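Side-chain contacts in mortality factor 4-like protein 1 (Homo sapiens, PDB 2F5K), which carries a chromo domain, a small beta barrel that binds lysine-methylated histone H3 and so probably takes part in gene regulation: residues Gly26-Cys31 against Leu37-Cys42; Cys31-Leu36 against Ser59-Asn64; Val43-Lys48 against Val52-His57; Trp65-Trp68 against Ser72-Leu75. One frame throughout, in Å; residues are numbered along the deposited sequence.

Contact 1. Residues Gly26-Cys31 against Leu37-Cys42; sequences GERVLC and LYEAKC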
loop_
_atom_site.group_PDB
_atom_site.type_symbol
_atom_site.label_atom_id
_atom_site.label_comp_id
_atom_site.label_asym_id
_atom_site.label_seq_id
_atom_site.Cartn_x
_atom_site.Cartn_y
_atom_site.Cartn_z
ATOM N N GLY A 26 -4.062 -0.393 12.541
ATOM C CA GLY A 26 -4.177 -1.827 12.686
ATOM C C GLY A 26 -4.658 -2.506 11.415
ATOM O O GLY A 26 -4.349 -3.662 11.188
ATOM N N GLU A 27 -5.374 -1.772 10.567
ATOM C CA GLU A 27 -5.972 -2.373 9.375
ATOM C C GLU A 27 -4.972 -3.009 8.429
ATOM O O GLU A 27 -4.046 -2.359 7.974
ATOM C CB GLU A 27 -6.831 -1.367 8.603
ATOM C CG GLU A 27 -7.626 -1.997 7.481
ATOM C CD GLU A 27 -8.530 -0.997 6.810
ATOM O OE1 GLU A 27 -8.590 0.145 7.274
ATOM O OE2 GLU A 27 -9.184 -1.348 5.828
ATOM N N ARG A 28 -5.164 -4.290 8.148
ATOM C CA ARG A 28 -4.369 -4.945 7.152
ATOM C C ARG A 28 -4.779 -4.303 5.819
ATOM O O ARG A 28 -5.969 -4.122 5.562
ATOM C CB ARG A 28 -4.654 -6.440 7.160
ATOM C CG ARG A 28 -4.046 -7.212 6.028
ATOM C CD ARG A 28 -4.315 -8.712 6.166
ATOM N NE ARG A 28 -3.384 -9.567 5.443
ATOM C CZ ARG A 28 -3.553 -10.881 5.309
ATOM N NH1 ARG A 28 -4.615 -11.454 5.860
ATOM N NH2 ARG A 28 -2.675 -11.630 4.632
ATOM N N VAL A 29 -3.797 -3.987 4.976
ATOM C CA VAL A 29 -4.048 -3.229 3.753
ATOM C C VAL A 29 -3.141 -3.613 2.608
ATOM O O VAL A 29 -2.211 -4.399 2.737
ATOM C CB VAL A 29 -3.875 -1.687 4.031
ATOM C CG1 VAL A 29 -3.614 -0.913 2.765
ATOM C CG2 VAL A 29 -5.072 -1.095 4.813
ATOM N N LEU A 30 -3.420 -3.064 1.451
ATOM C CA LEU A 30 -2.531 -3.303 0.340
ATOM C C LEU A 30 -1.997 -1.951 0.063
ATOM O O LEU A 30 -2.751 -0.988 -0.016
ATOM C CB LEU A 30 -3.259 -3.852 -0.866
ATOM C CG LEU A 30 -3.836 -5.258 -0.680
ATOM C CD1 LEU A 30 -4.709 -5.597 -1.899
ATOM C CD2 LEU A 30 -2.708 -6.233 -0.569
ATOM N N CYS A 31 -0.701 -1.840 -0.081
ATOM C CA CYS A 31 -0.160 -0.530 -0.267
ATOM C C CYS A 31 0.740 -0.542 -1.454
ATOM O O CYS A 31 1.499 -1.480 -1.632
ATOM C CB CYS A 31 0.628 -0.102 0.983
ATOM S SG CYS A 31 1.179 1.619 0.943
ATOM N N LEU A 37 1.972 -3.699 -5.596
ATOM C CA LEU A 37 1.154 -3.630 -4.390
ATOM C C LEU A 37 1.654 -4.619 -3.325
ATOM O O LEU A 37 1.928 -5.759 -3.623
ATOM C CB LEU A 37 -0.304 -3.939 -4.728
ATOM C CG LEU A 37 -1.177 -2.745 -5.086
ATOM C CD1 LEU A 37 -2.517 -3.234 -5.605
ATOM C CD2 LEU A 37 -1.382 -1.829 -3.891
ATOM N N TYR A 38 1.733 -4.203 -2.071
ATOM C CA TYR A 38 2.179 -5.139 -1.029
ATOM C C TYR A 38 1.209 -5.228 0.121
ATOM O O TYR A 38 0.525 -4.271 0.459
ATOM C CB TYR A 38 3.544 -4.708 -0.461
ATOM C CG TYR A 38 4.617 -4.574 -1.507
ATOM C CD1 TYR A 38 4.757 -3.399 -2.244
ATOM C CD2 TYR A 38 5.488 -5.616 -1.770
ATOM C CE1 TYR A 38 5.711 -3.274 -3.209
ATOM C CE2 TYR A 38 6.474 -5.488 -2.738
ATOM C CZ TYR A 38 6.566 -4.315 -3.446
ATOM O OH TYR A 38 7.522 -4.184 -4.393
ATOM N N GLU A 39 1.200 -6.370 0.780
ATOM C CA GLU A 39 0.395 -6.490 1.962
ATOM C C GLU A 39 1.025 -5.577 2.977
ATOM O O GLU A 39 2.228 -5.362 2.945
ATOM C CB GLU A 39 0.383 -7.924 2.450
ATOM C CG GLU A 39 -0.555 -8.183 3.608
ATOM C CD GLU A 39 -0.525 -9.640 4.053
ATOM O OE1 GLU A 39 -0.275 -10.533 3.228
ATOM O OE2 GLU A 39 -0.770 -9.898 5.229
ATOM N N ALA A 40 0.227 -5.015 3.866
ATOM C CA ALA A 40 0.784 -4.077 4.802
ATOM C C ALA A 40 -0.192 -3.762 5.885
ATOM O O ALA A 40 -1.377 -4.092 5.763
ATOM C CB ALA A 40 1.189 -2.799 4.084
ATOM N N LYS A 41 0.320 -3.104 6.925
ATOM C CA LYS A 41 -0.449 -2.667 8.087
ATOM C C LYS A 41 -0.437 -1.140 8.218
ATOM O O LYS A 41 0.568 -0.475 7.953
ATOM C CB LYS A 41 0.137 -3.268 9.378
ATOM C CG LYS A 41 -0.723 -4.312 10.025
ATOM C CD LYS A 41 -0.907 -5.526 9.087
ATOM C CE LYS A 41 -1.554 -6.704 9.815
ATOM N NZ LYS A 41 -1.550 -7.953 8.978
ATOM N N CYS A 42 -1.563 -0.597 8.645
ATOM C CA CYS A 42 -1.681 0.823 8.870
ATOM C C CYS A 42 -1.322 1.130 10.332
ATOM O O CYS A 42 -2.176 1.086 11.223
ATOM C CB CYS A 42 -3.105 1.261 8.561
ATOM S SG CYS A 42 -3.451 2.970 9.020
#
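Arg28 to Cys31 and Leu37 to Cys42 pair as the antiparallel arms of a beta hairpin, strands 28-32 and 37-48, well inside the sheet of the chromo barrel. The short strand axes run at 132° to each other, a strong coil that helps the sheet wrap round. Val29 and Ala40 form one hydrogen-bonded pair, Cys31 and Tyr38 the next. In the latter both bonds, Cys31 N to Tyr38 O and Tyr38 N to Cys31 O, measure 2.8 Å. Beyond the regular ladder, Gly26 N reaches Cys42 O at 2.7 Å.

On the face shared by Arg28, Leu30 and Glu39, the polar ends meet. Arg28 NE and Arg28 NH2 converge on the single oxygen Glu39 OE2, each at 2.6 Å; it sits at the guanidinium edge, and both N-H directions are bent enough for the bonds to count as weak. Both side chains leave with CG anti to the backbone N (Arg28 chi1 171°) and extend outward, ending with their flat groups 48° apart. Farther along, Leu37 CD2 tucks against Cys31 C at 3.5 Å and touches Leu30 CB as well, while helix 79-98 covers this pair of leucines. On the reverse face Cys31 CB meets Ala40 CB at 4.1 Å, and Ile56 packs on both.

Lys41 NZ lies 4.3 Å from Arg28 NE, two like charges held near each other; Glu39 probably offsets part of that repulsion, as its carboxylate lies close to both cations.

Contact 2. Residues Cys31-Leu36 against Ser59-Asn64; sequences CFHGPL and SGWNKN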
loop_
_atom_site.group_PDB
_atom_site.type_symbol
_atom_site.label_atom_id
_atom_site.label_comp_id
_atom_site.label_asym_id
_atom_site.label_seq_id
_atom_site.Cartn_x
_atom_site.Cartn_y
_atom_site.Cartn_z
ATOM N N CYS A 31 -0.701 -1.840 -0.081
ATOM C CA CYS A 31 -0.160 -0.530 -0.267
ATOM C C CYS A 31 0.740 -0.542 -1.454
ATOM O O CYS A 31 1.499 -1.480 -1.632
ATOM C CB CYS A 31 0.628 -0.102 0.983
ATOM S SG CYS A 31 1.179 1.619 0.943
ATOM N N PHE A 32 0.660 0.521 -2.249
ATOM C CA PHE A 32 1.516 0.706 -3.390
ATOM C C PHE A 32 2.900 1.187 -2.946
ATOM O O PHE A 32 3.022 2.036 -2.065
ATOM C CB PHE A 32 0.930 1.786 -4.316
ATOM C CG PHE A 32 -0.055 1.271 -5.305
ATOM C CD1 PHE A 32 -1.380 1.581 -5.203
ATOM C CD2 PHE A 32 0.357 0.499 -6.360
ATOM C CE1 PHE A 32 -2.300 1.108 -6.151
ATOM C CE2 PHE A 32 -0.560 0.019 -7.296
ATOM C CZ PHE A 32 -1.875 0.306 -7.161
ATOM N N HIS A 33 3.933 0.655 -3.580
ATOM C CA HIS A 33 5.272 1.100 -3.309
ATOM C C HIS A 33 5.953 1.498 -4.619
ATOM O O HIS A 33 6.121 2.688 -4.906
ATOM C CB HIS A 33 6.071 0.050 -2.531
ATOM C CG HIS A 33 7.493 0.443 -2.315
ATOM N ND1 HIS A 33 8.552 -0.254 -2.861
ATOM C CD2 HIS A 33 8.035 1.474 -1.620
ATOM C CE1 HIS A 33 9.685 0.326 -2.503
ATOM N NE2 HIS A 33 9.399 1.376 -1.749
ATOM N N GLY A 34 6.346 0.539 -5.433
ATOM C CA GLY A 34 6.819 0.967 -6.747
ATOM C C GLY A 34 5.613 0.850 -7.682
ATOM O O GLY A 34 4.573 1.468 -7.447
ATOM N N PRO A 35 5.759 0.027 -8.710
ATOM C CA PRO A 35 4.663 -0.331 -9.611
ATOM C C PRO A 35 3.925 -1.530 -9.027
ATOM O O PRO A 35 3.124 -2.159 -9.698
ATOM C CB PRO A 35 5.412 -0.802 -10.852
ATOM C CG PRO A 35 6.582 -1.570 -10.214
ATOM C CD PRO A 35 7.026 -0.631 -9.098
ATOM N N LEU A 36 4.218 -1.853 -7.781
ATOM C CA LEU A 36 3.680 -3.046 -7.161
ATOM C C LEU A 36 2.864 -2.772 -5.907
ATOM O O LEU A 36 3.063 -1.776 -5.221
ATOM C CB LEU A 36 4.844 -3.977 -6.807
ATOM C CG LEU A 36 5.489 -4.645 -8.007
ATOM C CD1 LEU A 36 6.495 -5.638 -7.505
ATOM C CD2 LEU A 36 4.466 -5.354 -8.898
ATOM N N SER A 59 4.363 -5.630 5.454
ATOM C CA SER A 59 4.486 -6.920 6.101
ATOM C C SER A 59 5.581 -7.777 5.514
ATOM O O SER A 59 5.769 -7.859 4.302
ATOM C CB SER A 59 3.157 -7.667 6.163
ATOM O OG SER A 59 2.437 -7.502 4.975
ATOM N N GLY A 60 6.328 -8.405 6.411
ATOM C CA GLY A 60 7.452 -9.219 6.007
ATOM C C GLY A 60 8.613 -8.324 5.619
ATOM O O GLY A 60 9.596 -8.784 5.060
ATOM N N TRP A 61 8.493 -7.034 5.910
ATOM C CA TRP A 61 9.528 -6.082 5.537
ATOM C C TRP A 61 10.134 -5.445 6.770
ATOM O O TRP A 61 9.441 -5.105 7.730
ATOM C CB TRP A 61 8.982 -4.981 4.612
ATOM C CG TRP A 61 8.824 -5.368 3.162
ATOM C CD1 TRP A 61 8.527 -6.609 2.660
ATOM C CD2 TRP A 61 8.937 -4.502 2.025
ATOM N NE1 TRP A 61 8.459 -6.564 1.289
ATOM C CE2 TRP A 61 8.702 -5.281 0.875
ATOM C CE3 TRP A 61 9.208 -3.134 1.862
ATOM C CZ2 TRP A 61 8.731 -4.744 -0.408
ATOM C CZ3 TRP A 61 9.234 -2.607 0.585
ATOM C CH2 TRP A 61 9.002 -3.407 -0.529
ATOM N N ASN A 62 11.444 -5.271 6.726
ATOM C CA ASN A 62 12.154 -4.656 7.820
ATOM C C ASN A 62 11.637 -3.234 8.064
ATOM O O ASN A 62 11.374 -2.479 7.135
ATOM C CB ASN A 62 13.660 -4.711 7.550
ATOM C CG ASN A 62 14.159 -6.150 7.309
ATOM O OD1 ASN A 62 13.814 -7.080 8.049
ATOM N ND2 ASN A 62 14.968 -6.329 6.275
ATOM N N LYS A 63 11.495 -2.884 9.332
ATOM C CA LYS A 63 10.894 -1.626 9.729
ATOM C C LYS A 63 11.553 -0.353 9.206
ATOM O O LYS A 63 10.999 0.732 9.351
ATOM C CB LYS A 63 10.797 -1.581 11.248
ATOM C CG LYS A 63 10.234 -2.872 11.839
ATOM C CD LYS A 63 10.550 -3.031 13.319
ATOM C CE LYS A 63 9.905 -4.293 13.882
ATOM N NZ LYS A 63 10.065 -4.397 15.363
ATOM N N ASN A 64 12.728 -0.459 8.609
ATOM C CA ASN A 64 13.367 0.746 8.104
ATOM C C ASN A 64 12.610 1.290 6.913
ATOM O O ASN A 64 12.540 2.502 6.711
ATOM C CB ASN A 64 14.833 0.496 7.747
ATOM C CG ASN A 64 15.700 0.314 8.972
ATOM O OD1 ASN A 64 15.494 0.967 9.994
ATOM N ND2 ASN A 64 16.663 -0.591 8.883
#
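His33 holds its ring toward Trp61 with CG anti to the backbone N (chi1 176°), and Trp61 answers with CG anti to its own carbonyl carbon (chi1 -79°); these two turns bring the rings together although His33 CA and Trp61 CA stand 12.2 Å apart. The indole arrives edge-on. Its CH2 atom stops 3.9 Å from His33 ND1, and Trp61 CZ3 lies over one face of the imidazole, displaced toward the rim. With the planes at 84° and the centroid of the His33 ring 5.5 Å from that of the six-membered ring of Trp61, this is a T-shaped pair: Trp61 gives the edge and His33 the face, while His33 ND1 itself lies near the indole plane.

The pair joins the loop that follows strand 28-32 to the loop between strands 51-58 and 67-70. Around Trp61 gather Tyr38, Tyr58 and Trp65, Trp65 meeting it edge-to-face, a cluster consistent with the aromatic cage with which chromo domains take up methylated lysine. Trp61 is also held through its backbone, because its carbonyl oxygen accepts a hydrogen bond from His57 NE2. On the other loop, His33 N bonds to Leu36 O at 3.1 Å and closes the turn that carries the imidazole, and the preceding carbonyl, Phe32 O, takes Arg73 NH2. The side chain of Glu67 touches His33 too, putting an acidic group beside the ring.

Contact 3. Residues Val43-Lys48 against Val52-His57; sequences VKVAIK and VKYFIH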
loop_
_atom_site.group_PDB
_atom_site.type_symbol
_atom_site.label_atom_id
_atom_site.label_comp_id
_atom_site.label_asym_id
_atom_site.label_seq_id
_atom_site.Cartn_x
_atom_site.Cartn_y
_atom_site.Cartn_z
ATOM N N VAL A 43 -0.051 1.413 10.580
ATOM C CA VAL A 43 0.406 1.682 11.945
ATOM C C VAL A 43 -0.087 3.028 12.462
ATOM O O VAL A 43 -0.556 3.123 13.588
ATOM C CB VAL A 43 1.943 1.612 12.065
ATOM C CG1 VAL A 43 2.375 1.874 13.500
ATOM C CG2 VAL A 43 2.451 0.268 11.610
ATOM N N LYS A 44 0.003 4.064 11.633
ATOM C CA LYS A 44 -0.421 5.407 12.043
ATOM C C LYS A 44 -1.281 6.137 11.004
ATOM O O LYS A 44 -1.155 5.920 9.798
ATOM C CB LYS A 44 0.796 6.278 12.390
ATOM C CG LYS A 44 1.603 5.829 13.609
ATOM C CD LYS A 44 2.678 6.855 14.000
ATOM C CE LYS A 44 3.779 6.233 14.878
ATOM N NZ LYS A 44 4.952 7.136 15.034
ATOM N N VAL A 45 -2.141 7.015 11.508
ATOM C CA VAL A 45 -3.044 7.818 10.698
ATOM C C VAL A 45 -2.902 9.259 11.142
ATOM O O VAL A 45 -3.270 9.597 12.265
ATOM C CB VAL A 45 -4.524 7.430 10.930
ATOM C CG1 VAL A 45 -5.442 8.267 10.063
ATOM C CG2 VAL A 45 -4.761 5.944 10.693
ATOM N N ALA A 46 -2.372 10.115 10.281
ATOM C CA ALA A 46 -2.239 11.527 10.631
ATOM C C ALA A 46 -2.900 12.413 9.595
ATOM O O ALA A 46 -2.787 12.180 8.394
ATOM C CB ALA A 46 -0.789 11.907 10.792
ATOM N N ILE A 47 -3.607 13.426 10.075
ATOM C CA ILE A 47 -4.276 14.371 9.196
ATOM C C ILE A 47 -3.462 15.656 9.129
ATOM O O ILE A 47 -3.014 16.176 10.159
ATOM C CB ILE A 47 -5.703 14.655 9.701
ATOM C CG1 ILE A 47 -6.513 13.362 9.751
ATOM C CG2 ILE A 47 -6.401 15.666 8.802
ATOM C CD1 ILE A 47 -7.927 13.560 10.268
ATOM N N LYS A 48 -3.259 16.151 7.910
ATOM C CA LYS A 48 -2.516 17.382 7.691
ATOM C C LYS A 48 -3.092 18.188 6.538
ATOM O O LYS A 48 -3.183 17.706 5.410
ATOM C CB LYS A 48 -1.047 17.082 7.419
ATOM C CG LYS A 48 -0.228 18.297 7.017
ATOM C CD LYS A 48 1.157 17.875 6.576
ATOM C CE LYS A 48 1.929 19.022 5.954
ATOM N NZ LYS A 48 3.291 18.577 5.555
ATOM N N VAL A 52 -5.088 13.459 4.351
ATOM C CA VAL A 52 -4.868 12.387 5.313
ATOM C C VAL A 52 -3.694 11.518 4.890
ATOM O O VAL A 52 -3.604 11.103 3.739
ATOM C CB VAL A 52 -6.119 11.522 5.459
ATOM C CG1 VAL A 52 -5.970 10.567 6.625
ATOM C CG2 VAL A 52 -7.351 12.399 5.646
ATOM N N LYS A 53 -2.785 11.255 5.825
ATOM C CA LYS A 53 -1.599 10.463 5.534
ATOM C C LYS A 53 -1.587 9.181 6.346
ATOM O O LYS A 53 -2.292 9.050 7.338
ATOM C CB LYS A 53 -0.340 11.269 5.840
ATOM C CG LYS A 53 -0.296 12.647 5.182
ATOM C CD LYS A 53 1.140 13.171 5.073
ATOM C CE LYS A 53 1.251 14.380 4.153
ATOM N NZ LYS A 53 2.660 14.606 3.721
ATOM N N TYR A 54 -0.784 8.222 5.920
ATOM C CA TYR A 54 -0.701 6.977 6.665
ATOM C C TYR A 54 0.720 6.520 6.835
ATOM O O TYR A 54 1.506 6.514 5.887
ATOM C CB TYR A 54 -1.483 5.867 5.975
ATOM C CG TYR A 54 -2.957 6.124 5.900
ATOM C CD1 TYR A 54 -3.524 6.657 4.755
ATOM C CD2 TYR A 54 -3.782 5.840 6.974
ATOM C CE1 TYR A 54 -4.863 6.884 4.668
ATOM C CE2 TYR A 54 -5.129 6.065 6.903
ATOM C CZ TYR A 54 -5.670 6.587 5.745
ATOM O OH TYR A 54 -7.022 6.823 5.669
ATOM N N PHE A 55 1.058 6.133 8.050
ATOM C CA PHE A 55 2.375 5.580 8.274
ATOM C C PHE A 55 2.224 4.076 8.099
ATOM O O PHE A 55 1.337 3.457 8.696
ATOM C CB PHE A 55 2.906 5.962 9.660
ATOM C CG PHE A 55 4.298 5.474 9.928
ATOM C CD1 PHE A 55 5.364 5.936 9.180
ATOM C CD2 PHE A 55 4.535 4.533 10.922
ATOM C CE1 PHE A 55 6.673 5.471 9.425
ATOM C CE2 PHE A 55 5.828 4.051 11.179
ATOM C CZ PHE A 55 6.901 4.517 10.430
ATOM N N ILE A 56 3.066 3.473 7.267
ATOM C CA ILE A 56 2.880 2.053 7.036
ATOM C C ILE A 56 4.076 1.117 7.210
ATOM O O ILE A 56 5.233 1.435 6.884
ATOM C CB ILE A 56 2.214 1.783 5.663
ATOM C CG1 ILE A 56 3.235 1.324 4.651
ATOM C CG2 ILE A 56 1.402 2.990 5.139
ATOM C CD1 ILE A 56 2.702 0.272 3.778
ATOM N N HIS A 57 3.775 -0.066 7.702
ATOM C CA HIS A 57 4.780 -1.093 7.783
ATOM C C HIS A 57 4.424 -2.138 6.749
ATOM O O HIS A 57 3.324 -2.687 6.759
ATOM C CB HIS A 57 4.841 -1.725 9.179
ATOM C CG HIS A 57 5.519 -3.055 9.191
ATOM N ND1 HIS A 57 4.843 -4.232 9.431
ATOM C CD2 HIS A 57 6.807 -3.403 8.954
ATOM C CE1 HIS A 57 5.687 -5.245 9.349
ATOM N NE2 HIS A 57 6.886 -4.769 9.064
#
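Phe55 O receives two backbone donors from the neighbouring strand: Lys44 N at 3.3 Å along an almost straight N-H (174°), and Val43 N at 3.1 Å in a bent, weak bond. In return Phe55 N gives to Lys44 O at 2.8 Å. One rung on, Ala46 N bonds to Lys53 O at 3.1 Å, and Lys53 N meets Ala46 O at 2.7 Å.

Two residues facing one make this a classic beta bulge, with Val43 and Lys44 opposite Phe55, set in the hairpin of strands 37-48 and 51-58 at the surface of the chromo barrel. Beside the bulge, Lys44 CB and Phe55 CB stand 3.5 Å apart and the two side chains run side by side. Phe55 CG lies anti to the backbone N (chi1 -177°), which lays the ring beside Val43 and Lys44 and lets Val43 CB touch Phe55 CD2. Lys44 NZ is too distant from the ring for more than a weak cation-pi attraction.

On the other face Val45 CG2 meets the ring edge of Tyr54 at CE2, 3.8 Å away. The phenol oxygen is satisfied elsewhere, by Glu71 OE1 and Phe23 N, and His57 NE2 likewise finds Trp61 O. Toward the hairpin turn the extended chains of Lys48 and Lys53 bring their NZ atoms within 4.4 Å of each other, two like charges close together.

Contact 4. Residues Trp65-Trp68 against Ser72-Leu75; sequences WDEW and SRVL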
loop_
_atom_site.group_PDB
_atom_site.type_symbol
_atom_site.label_atom_id
_atom_site.label_comp_id
_atom_site.label_asym_id
_atom_site.label_seq_id
_atom_site.Cartn_x
_atom_site.Cartn_y
_atom_site.Cartn_z
ATOM N N TRP A 65 12.032 0.377 6.139
ATOM C CA TRP A 65 11.224 0.731 4.977
ATOM C C TRP A 65 9.853 1.261 5.360
ATOM O O TRP A 65 9.091 1.715 4.503
ATOM C CB TRP A 65 11.066 -0.468 4.066
ATOM C CG TRP A 65 12.364 -0.996 3.568
ATOM C CD1 TRP A 65 13.351 -1.592 4.304
ATOM C CD2 TRP A 65 12.820 -0.994 2.213
ATOM N NE1 TRP A 65 14.392 -1.961 3.487
ATOM C CE2 TRP A 65 14.091 -1.607 2.195
ATOM C CE3 TRP A 65 12.280 -0.540 1.001
ATOM C CZ2 TRP A 65 14.830 -1.769 1.019
ATOM C CZ3 TRP A 65 13.012 -0.700 -0.164
ATOM C CH2 TRP A 65 14.273 -1.307 -0.147
ATOM N N ASP A 66 9.527 1.203 6.642
ATOM C CA ASP A 66 8.264 1.766 7.093
ATOM C C ASP A 66 8.223 3.225 6.631
ATOM O O ASP A 66 9.202 3.957 6.768
ATOM C CB ASP A 66 8.117 1.665 8.608
ATOM C CG ASP A 66 7.783 0.252 9.085
ATOM O OD1 ASP A 66 8.118 -0.755 8.418
ATOM O OD2 ASP A 66 7.168 0.066 10.148
ATOM N N GLU A 67 7.104 3.645 6.057
ATOM C CA GLU A 67 7.030 4.995 5.517
ATOM C C GLU A 67 5.669 5.668 5.554
ATOM O O GLU A 67 4.635 5.033 5.768
ATOM C CB GLU A 67 7.541 5.016 4.076
ATOM C CG GLU A 67 6.898 4.002 3.145
ATOM C CD GLU A 67 7.060 4.407 1.695
ATOM O OE1 GLU A 67 7.145 3.552 0.794
ATOM O OE2 GLU A 67 7.115 5.620 1.454
ATOM N N TRP A 68 5.693 6.981 5.349
ATOM C CA TRP A 68 4.470 7.748 5.267
ATOM C C TRP A 68 3.982 7.682 3.842
ATOM O O TRP A 68 4.786 7.692 2.902
ATOM C CB TRP A 68 4.705 9.172 5.705
ATOM C CG TRP A 68 4.936 9.214 7.147
ATOM C CD1 TRP A 68 6.144 9.136 7.787
ATOM C CD2 TRP A 68 3.945 9.288 8.164
ATOM N NE1 TRP A 68 5.957 9.185 9.145
ATOM C CE2 TRP A 68 4.616 9.282 9.404
ATOM C CE3 TRP A 68 2.552 9.387 8.160
ATOM C CZ2 TRP A 68 3.943 9.353 10.614
ATOM C CZ3 TRP A 68 1.896 9.455 9.344
ATOM C CH2 TRP A 68 2.590 9.448 10.564
ATOM N N SER A 72 -4.074 7.919 -1.383
ATOM C CA SER A 72 -4.175 7.364 -2.729
ATOM C C SER A 72 -3.270 6.143 -2.952
ATOM O O SER A 72 -3.396 5.448 -3.966
ATOM C CB SER A 72 -3.875 8.435 -3.781
ATOM O OG SER A 72 -2.514 8.850 -3.692
ATOM N N ARG A 73 -2.358 5.866 -2.033
ATOM C CA ARG A 73 -1.500 4.716 -2.263
ATOM C C ARG A 73 -1.939 3.504 -1.500
ATOM O O ARG A 73 -1.358 2.435 -1.625
ATOM C CB ARG A 73 -0.029 5.031 -1.985
ATOM C CG ARG A 73 0.610 5.742 -3.111
ATOM C CD ARG A 73 1.968 6.196 -2.786
ATOM N NE ARG A 73 2.817 5.075 -2.432
ATOM C CZ ARG A 73 3.938 5.207 -1.723
ATOM N NH1 ARG A 73 4.316 6.423 -1.346
ATOM N NH2 ARG A 73 4.664 4.134 -1.411
ATOM N N VAL A 74 -2.990 3.682 -0.722
ATOM C CA VAL A 74 -3.484 2.605 0.097
ATOM C C VAL A 74 -4.787 2.027 -0.457
ATOM O O VAL A 74 -5.690 2.767 -0.814
ATOM C CB VAL A 74 -3.691 3.078 1.525
ATOM C CG1 VAL A 74 -4.066 1.918 2.414
ATOM C CG2 VAL A 74 -2.408 3.756 2.032
ATOM N N LEU A 75 -4.870 0.708 -0.544
ATOM C CA LEU A 75 -6.085 0.068 -1.049
ATOM C C LEU A 75 -6.560 -0.917 -0.014
ATOM O O LEU A 75 -5.759 -1.504 0.741
ATOM C CB LEU A 75 -5.843 -0.667 -2.362
ATOM C CG LEU A 75 -5.597 0.149 -3.643
ATOM C CD1 LEU A 75 -5.255 -0.758 -4.791
ATOM C CD2 LEU A 75 -6.883 0.894 -3.941
#
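The 3-10 turn at Ser72 and Arg73 sends the arginine across to Glu67 in a long salt bridge. Arg73 leads off with CG anti to its carbonyl carbon, then bends at chi3 (59°), which turns the guanidinium toward the acid. Arg73 NH2 gives a weak hydrogen bond to Glu67 OE1 at 3.4 Å, the oxygen lying in the guanidinium plane at its edge. That is a single bond rather than a forked pair, since Glu67 OE2 stays 4.0 Å from Arg73 NH1 and slightly farther from NH2. The side chains meet at about a right angle, their flat groups 65° apart. Glu67 comes from its side with CG wedged between backbone N and carbonyl carbon (chi1 52°). The stronger hold on Arg73 is the carbonyl of Phe32, which also takes NH2.

After Arg73 the chain enters strand 74-76. Val74 turns into the barrel interior against Val29 and Tyr54, and Leu75 bonds through its backbone to Leu30.

The guanidinium probably stabilises the negative charge of Glu67, while the carboxylate gives Arg73 a weaker, long attraction in addition to the Phe32 carbonyl, linking strand 67-70 to the 3-10 turn just before strand 74-76.

How the contacts relate
All four contacts lie in or beside one small antiparallel sheet, ordered 67-70, 51-58, 37-48, 28-32, 74-76. Contacts 1 and 3 are successive hairpins that share the long strand 37-48, their centres about 12 Å apart. Contact 2 alternates with contact 1 along the chain and encloses contact 3 in its loop. Contact 4 comes last and joins strand 67-70 to the turn leading into strand 74-76, with its centre about 8 Å from each of the other three. Tyr38 of contact 1 packs on the Trp61 ring and on His33 CB of contact 2. The hairpins thus build the barrel wall, while contacts 2 and 4 border the probable methyl-lysine site at one end.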